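PDB 5CDD: structural polyprotein, VP2 from Israeli acute paralysis virus, which probably serves as a structural building block of the viral capsid, VP2 being one piece of the larger structural polyprotein. Local coordinates for residues C[93-98]-C[118-123]; C[107-112]-C[156-161]. One frame throughout, in Å; residues are numbered along the deposited sequence.

Interaction 1: C[93-98]-C[118-123]; sequences LAYSPY and GYPGVE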
# COMPACT_ATOMS: atom_id res chain seq x y z
N LEU C 93 23.36 -33.25 -48.11
CA LEU C 93 22.43 -34.24 -47.57
C LEU C 93 21.52 -33.53 -46.57
O LEU C 93 21.97 -33.12 -45.50
CB LEU C 93 23.20 -35.36 -46.87
CG LEU C 93 22.36 -36.51 -46.30
CD1 LEU C 93 21.69 -37.28 -47.43
CD2 LEU C 93 23.25 -37.44 -45.48
N ALA C 94 20.25 -33.39 -46.92
CA ALA C 94 19.29 -32.72 -46.05
C ALA C 94 18.03 -33.55 -45.86
O ALA C 94 17.73 -34.44 -46.65
CB ALA C 94 18.94 -31.36 -46.62
N TYR C 95 17.28 -33.26 -44.79
CA TYR C 95 16.04 -33.97 -44.52
C TYR C 95 14.89 -32.98 -44.37
O TYR C 95 15.11 -31.80 -44.07
CB TYR C 95 16.18 -34.83 -43.25
CG TYR C 95 16.22 -34.07 -41.94
CD1 TYR C 95 15.05 -33.57 -41.37
CD2 TYR C 95 17.43 -33.88 -41.26
CE1 TYR C 95 15.08 -32.90 -40.15
CE2 TYR C 95 17.47 -33.21 -40.04
CZ TYR C 95 16.29 -32.72 -39.49
OH TYR C 95 16.32 -32.06 -38.28
N SER C 96 13.67 -33.46 -44.59
CA SER C 96 12.49 -32.62 -44.50
C SER C 96 11.31 -33.38 -43.89
O SER C 96 10.73 -34.26 -44.52
CB SER C 96 12.11 -32.13 -45.90
OG SER C 96 10.93 -31.34 -45.87
N PRO C 97 10.94 -33.03 -42.64
CA PRO C 97 9.82 -33.69 -41.96
C PRO C 97 8.50 -33.53 -42.72
O PRO C 97 8.13 -32.42 -43.09
CB PRO C 97 9.79 -32.99 -40.60
CG PRO C 97 11.22 -32.62 -40.38
CD PRO C 97 11.63 -32.11 -41.73
N TYR C 98 7.81 -34.64 -42.95
CA TYR C 98 6.52 -34.62 -43.64
C TYR C 98 6.58 -33.81 -44.93
O TYR C 98 5.63 -33.12 -45.28
CB TYR C 98 5.45 -34.03 -42.73
CG TYR C 98 5.16 -34.87 -41.51
CD1 TYR C 98 4.31 -35.97 -41.58
CD2 TYR C 98 5.77 -34.59 -40.29
CE1 TYR C 98 4.07 -36.77 -40.46
CE2 TYR C 98 5.54 -35.38 -39.16
CZ TYR C 98 4.69 -36.47 -39.25
OH TYR C 98 4.46 -37.26 -38.15
N GLY C 118 18.93 -24.44 -47.49
CA GLY C 118 18.60 -23.85 -46.20
C GLY C 118 18.04 -24.87 -45.22
O GLY C 118 17.93 -24.59 -44.02
N TYR C 119 17.67 -26.04 -45.73
CA TYR C 119 17.13 -27.10 -44.89
C TYR C 119 18.21 -27.71 -44.00
O TYR C 119 19.40 -27.48 -44.22
CB TYR C 119 16.51 -28.20 -45.75
CG TYR C 119 15.09 -27.92 -46.21
CD1 TYR C 119 14.81 -26.85 -47.05
CD2 TYR C 119 14.04 -28.73 -45.79
CE1 TYR C 119 13.50 -26.59 -47.47
CE2 TYR C 119 12.73 -28.48 -46.20
CZ TYR C 119 12.47 -27.41 -47.04
OH TYR C 119 11.18 -27.16 -47.44
N PRO C 120 17.81 -28.48 -42.98
CA PRO C 120 18.77 -29.11 -42.08
C PRO C 120 19.58 -30.13 -42.87
O PRO C 120 19.02 -31.09 -43.41
CB PRO C 120 17.89 -29.78 -41.03
CG PRO C 120 16.65 -28.93 -41.03
CD PRO C 120 16.43 -28.69 -42.50
N GLY C 121 20.89 -29.94 -42.94
CA GLY C 121 21.70 -30.88 -43.69
C GLY C 121 23.19 -30.75 -43.46
O GLY C 121 23.65 -29.95 -42.64
N VAL C 122 23.96 -31.54 -44.21
CA VAL C 122 25.41 -31.53 -44.11
C VAL C 122 26.02 -31.61 -45.51
O VAL C 122 25.46 -32.24 -46.40
CB VAL C 122 25.90 -32.72 -43.25
CG1 VAL C 122 25.42 -34.03 -43.84
CG2 VAL C 122 27.41 -32.71 -43.14
N GLU C 123 27.17 -30.96 -45.69
CA GLU C 123 27.87 -30.94 -46.97
C GLU C 123 28.79 -32.15 -47.12
O GLU C 123 29.21 -32.76 -46.14
CB GLU C 123 28.71 -29.67 -47.10
CG GLU C 123 27.93 -28.40 -47.34
CD GLU C 123 28.84 -27.18 -47.38
OE1 GLU C 123 29.40 -26.82 -46.33
OE2 GLU C 123 29.00 -26.60 -48.47

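Interaction 2: C[107-112]-C[156-161]; sequences SVLQTS and QLYLFP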
# COMPACT_ATOMS: atom_id res chain seq x y z
N SER C 107 7.32 -27.84 -49.98
CA SER C 107 8.22 -28.98 -50.14
C SER C 107 9.62 -28.50 -50.50
O SER C 107 9.79 -27.45 -51.12
CB SER C 107 7.71 -29.91 -51.24
OG SER C 107 8.62 -30.98 -51.45
N VAL C 108 10.63 -29.28 -50.11
CA VAL C 108 12.01 -28.92 -50.38
C VAL C 108 12.32 -28.99 -51.88
O VAL C 108 13.23 -28.31 -52.36
CB VAL C 108 12.99 -29.86 -49.62
CG1 VAL C 108 12.77 -31.30 -50.06
CG2 VAL C 108 14.42 -29.44 -49.87
N LEU C 109 11.56 -29.80 -52.60
CA LEU C 109 11.76 -29.96 -54.04
C LEU C 109 11.08 -28.86 -54.85
O LEU C 109 11.29 -28.76 -56.06
CB LEU C 109 11.23 -31.33 -54.49
CG LEU C 109 11.83 -32.55 -53.78
CD1 LEU C 109 11.11 -33.81 -54.23
CD2 LEU C 109 13.31 -32.64 -54.09
N GLN C 110 10.29 -28.03 -54.18
CA GLN C 110 9.57 -26.95 -54.85
C GLN C 110 10.14 -25.58 -54.52
O GLN C 110 9.42 -24.58 -54.62
CB GLN C 110 8.09 -26.99 -54.46
CG GLN C 110 7.38 -28.28 -54.82
CD GLN C 110 7.36 -28.53 -56.31
OE1 GLN C 110 6.86 -27.71 -57.07
NE2 GLN C 110 7.91 -29.66 -56.72
N THR C 111 11.41 -25.52 -54.14
CA THR C 111 12.02 -24.24 -53.80
C THR C 111 13.36 -24.03 -54.51
O THR C 111 13.91 -24.94 -55.12
CB THR C 111 12.22 -24.11 -52.27
OG1 THR C 111 12.76 -22.82 -51.97
CG2 THR C 111 13.16 -25.19 -51.76
N SER C 112 13.88 -22.81 -54.41
CA SER C 112 15.15 -22.44 -55.03
C SER C 112 16.32 -23.23 -54.45
O SER C 112 16.17 -23.96 -53.47
CB SER C 112 15.41 -20.95 -54.84
OG SER C 112 15.50 -20.63 -53.46
N GLN C 156 11.59 -37.21 -44.82
CA GLN C 156 12.16 -37.59 -46.10
C GLN C 156 13.62 -37.15 -46.16
O GLN C 156 13.95 -36.02 -45.82
CB GLN C 156 11.40 -36.93 -47.25
CG GLN C 156 9.92 -37.27 -47.28
CD GLN C 156 9.68 -38.76 -47.33
OE1 GLN C 156 10.18 -39.46 -48.21
NE2 GLN C 156 8.91 -39.27 -46.38
N LEU C 157 14.49 -38.06 -46.59
CA LEU C 157 15.91 -37.76 -46.70
C LEU C 157 16.28 -37.60 -48.17
O LEU C 157 15.87 -38.40 -49.01
CB LEU C 157 16.74 -38.88 -46.06
CG LEU C 157 18.25 -38.66 -46.00
CD1 LEU C 157 18.56 -37.36 -45.28
CD2 LEU C 157 18.90 -39.84 -45.29
N TYR C 158 17.06 -36.57 -48.47
CA TYR C 158 17.47 -36.29 -49.85
C TYR C 158 18.97 -36.06 -50.00
O TYR C 158 19.63 -35.57 -49.08
CB TYR C 158 16.72 -35.06 -50.37
CG TYR C 158 15.22 -35.24 -50.52
CD1 TYR C 158 14.69 -36.02 -51.54
CD2 TYR C 158 14.34 -34.61 -49.64
CE1 TYR C 158 13.31 -36.18 -51.68
CE2 TYR C 158 12.96 -34.76 -49.77
CZ TYR C 158 12.45 -35.55 -50.79
OH TYR C 158 11.09 -35.71 -50.93
N LEU C 159 19.49 -36.41 -51.17
CA LEU C 159 20.91 -36.22 -51.49
C LEU C 159 20.96 -35.39 -52.78
O LEU C 159 20.70 -35.90 -53.87
CB LEU C 159 21.61 -37.56 -51.70
CG LEU C 159 23.10 -37.48 -52.04
CD1 LEU C 159 23.85 -36.77 -50.92
CD2 LEU C 159 23.65 -38.88 -52.23
N PHE C 160 21.29 -34.11 -52.63
CA PHE C 160 21.35 -33.19 -53.76
C PHE C 160 22.77 -32.81 -54.17
O PHE C 160 23.67 -32.73 -53.34
CB PHE C 160 20.61 -31.89 -53.42
CG PHE C 160 19.15 -32.07 -53.11
CD1 PHE C 160 18.25 -32.35 -54.13
CD2 PHE C 160 18.68 -31.92 -51.81
CE1 PHE C 160 16.88 -32.48 -53.85
CE2 PHE C 160 17.33 -32.04 -51.53
CZ PHE C 160 16.42 -32.32 -52.55
N PRO C 161 22.99 -32.59 -55.48
CA PRO C 161 24.31 -32.20 -55.99
C PRO C 161 24.36 -30.67 -56.03
O PRO C 161 23.65 -30.05 -56.82
CB PRO C 161 24.33 -32.80 -57.40
CG PRO C 161 23.20 -33.81 -57.41
CD PRO C 161 22.16 -33.13 -56.57

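Interaction 1: C[93-98]-C[118-123]
Strand 93-97 and the start of strand 121-125 run antiparallel, 171° between their directions and 4.6 Å apart at closest approach, with Leu93 opposite Val122 as a hydrogen-bonded pair and Ala94 opposite Gly121 as a non-hydrogen-bonded one. Leu93 N bonds Val122 O at 2.9 Å; the return bond from Val122 N to Leu93 O is doubtful, since the oxygen is crowded as modelled. Just ahead of Gly121, in the loop leading into the strand, Tyr95 N donates to Pro120 O at 3.1 Å. The same oxygen also receives a CA-H...O contact from Ala94.

The side chains divide between the two faces of the sheet. On one, Leu93 CB meets Val122 CG1 at 4.0 Å. Tyr95, its CG set between backbone N and carbonyl carbon (chi1 72°), swings its ring across the proline, and Pro120 CB comes over a ring face in a CH-pi contact, 3.6 Å from Tyr95 CE2. Tyr95 and Leu93 then reach strands 131-146 and 68-81 of the facing sheet, while the Tyr95 hydroxyl bonds Trp192 of a neighbouring subunit. On the other face, Ala94 CB rests 4.1 Å from Tyr119 CB. Tyr119 turns its ring edge to Tyr95 O, which lies in the ring plane, and to Ser96 OG, 3.4 Å from Tyr119 CE2; that hydroxyl is hydrogen-bonded to Asp99.

The order of the four strands matches the CHEF sheet of a picornavirus-like jelly roll, with this contact as the E-F pairing. Backbone bonds fix the strands, and proline and aromatic packing extends their hold past the last bridge, so Tyr119 and Pro120, leading into strand 121-125, pack on opposite faces of strand 93-97.

Interaction 2: C[107-112]-C[156-161]
Val108 and Leu109, on a loop turn, press their methyl groups against the rings of Tyr158 and Phe160, alternate residues on one face of strand 155-161. The backbones stay well apart, Val108 CA and Tyr158 CA being 9.2 Å from each other, so side chains alone bridge the distance.

The contacts are apolar and aliphatic-to-aromatic. Val108 CG1 lies 3.5 Å from Tyr158 CE2, the two side chains running alongside one another in opposite senses, while Val108 CG2 reaches Phe160 CE2 more loosely at 4.2 Å. Leu109 is the wedge between the rings. With CG anti to its carbonyl carbon (chi1 -57°) and an extended second torsion (175°), it sends both methyls to the strand. Leu109 CD2 does double duty: it meets the edge of Phe160 in the ring plane, 3.5 Å from Phe160 CZ, and stands 4.3 Å above the plane of the Tyr158 ring, displaced from the ring centre. Leu109 CD1 lies 3.8 Å from Tyr158 OH, as the leucine crosses the tyrosine at about a right angle.

Hydrogen bonds act within the loop rather than across the contact. Gln110 N donates to Ser107 O at 3.2 Å, closing the turn, and Leu109 N makes a weak bond to Ser107 OG at 3.4 Å. Asp99 ties the polar margin together: its carboxylate accepts from Ser107 OG and Val108 N, and has a weak bond with Tyr158 OH. Val116 of helix 113-116 adds cover by touching both Val108 and Phe160.

Residues 107-112 thus belong to the connection between strands E and F of the jelly roll and dock on strand H at the outer face of the sheet, directional bonds shaping the turn and tethering it partly through Asp99, while less directional methyl-ring packing seats it on the strand.

Both contacts are buried and involve the same four-stranded sheet, but interaction 1 joins two of its strands whereas interaction 2 lays a loop on it. Strand 90-97 connects them: its Ala94 and Ser96 make backbone bonds to Tyr158 and Gln156 on the side away from 121-125. Interaction 1 therefore combines main-chain pairing with packing on both faces, one of them turned into the sandwich; interaction 2 relies on side chains and lies on the outer face alone, where Leu109 remains partly exposed. Tyr119 of interaction 1 touches Val108 of interaction 2 directly, and Asp99, bonded to both Ser96 and Ser107, is a polar partner common to the two.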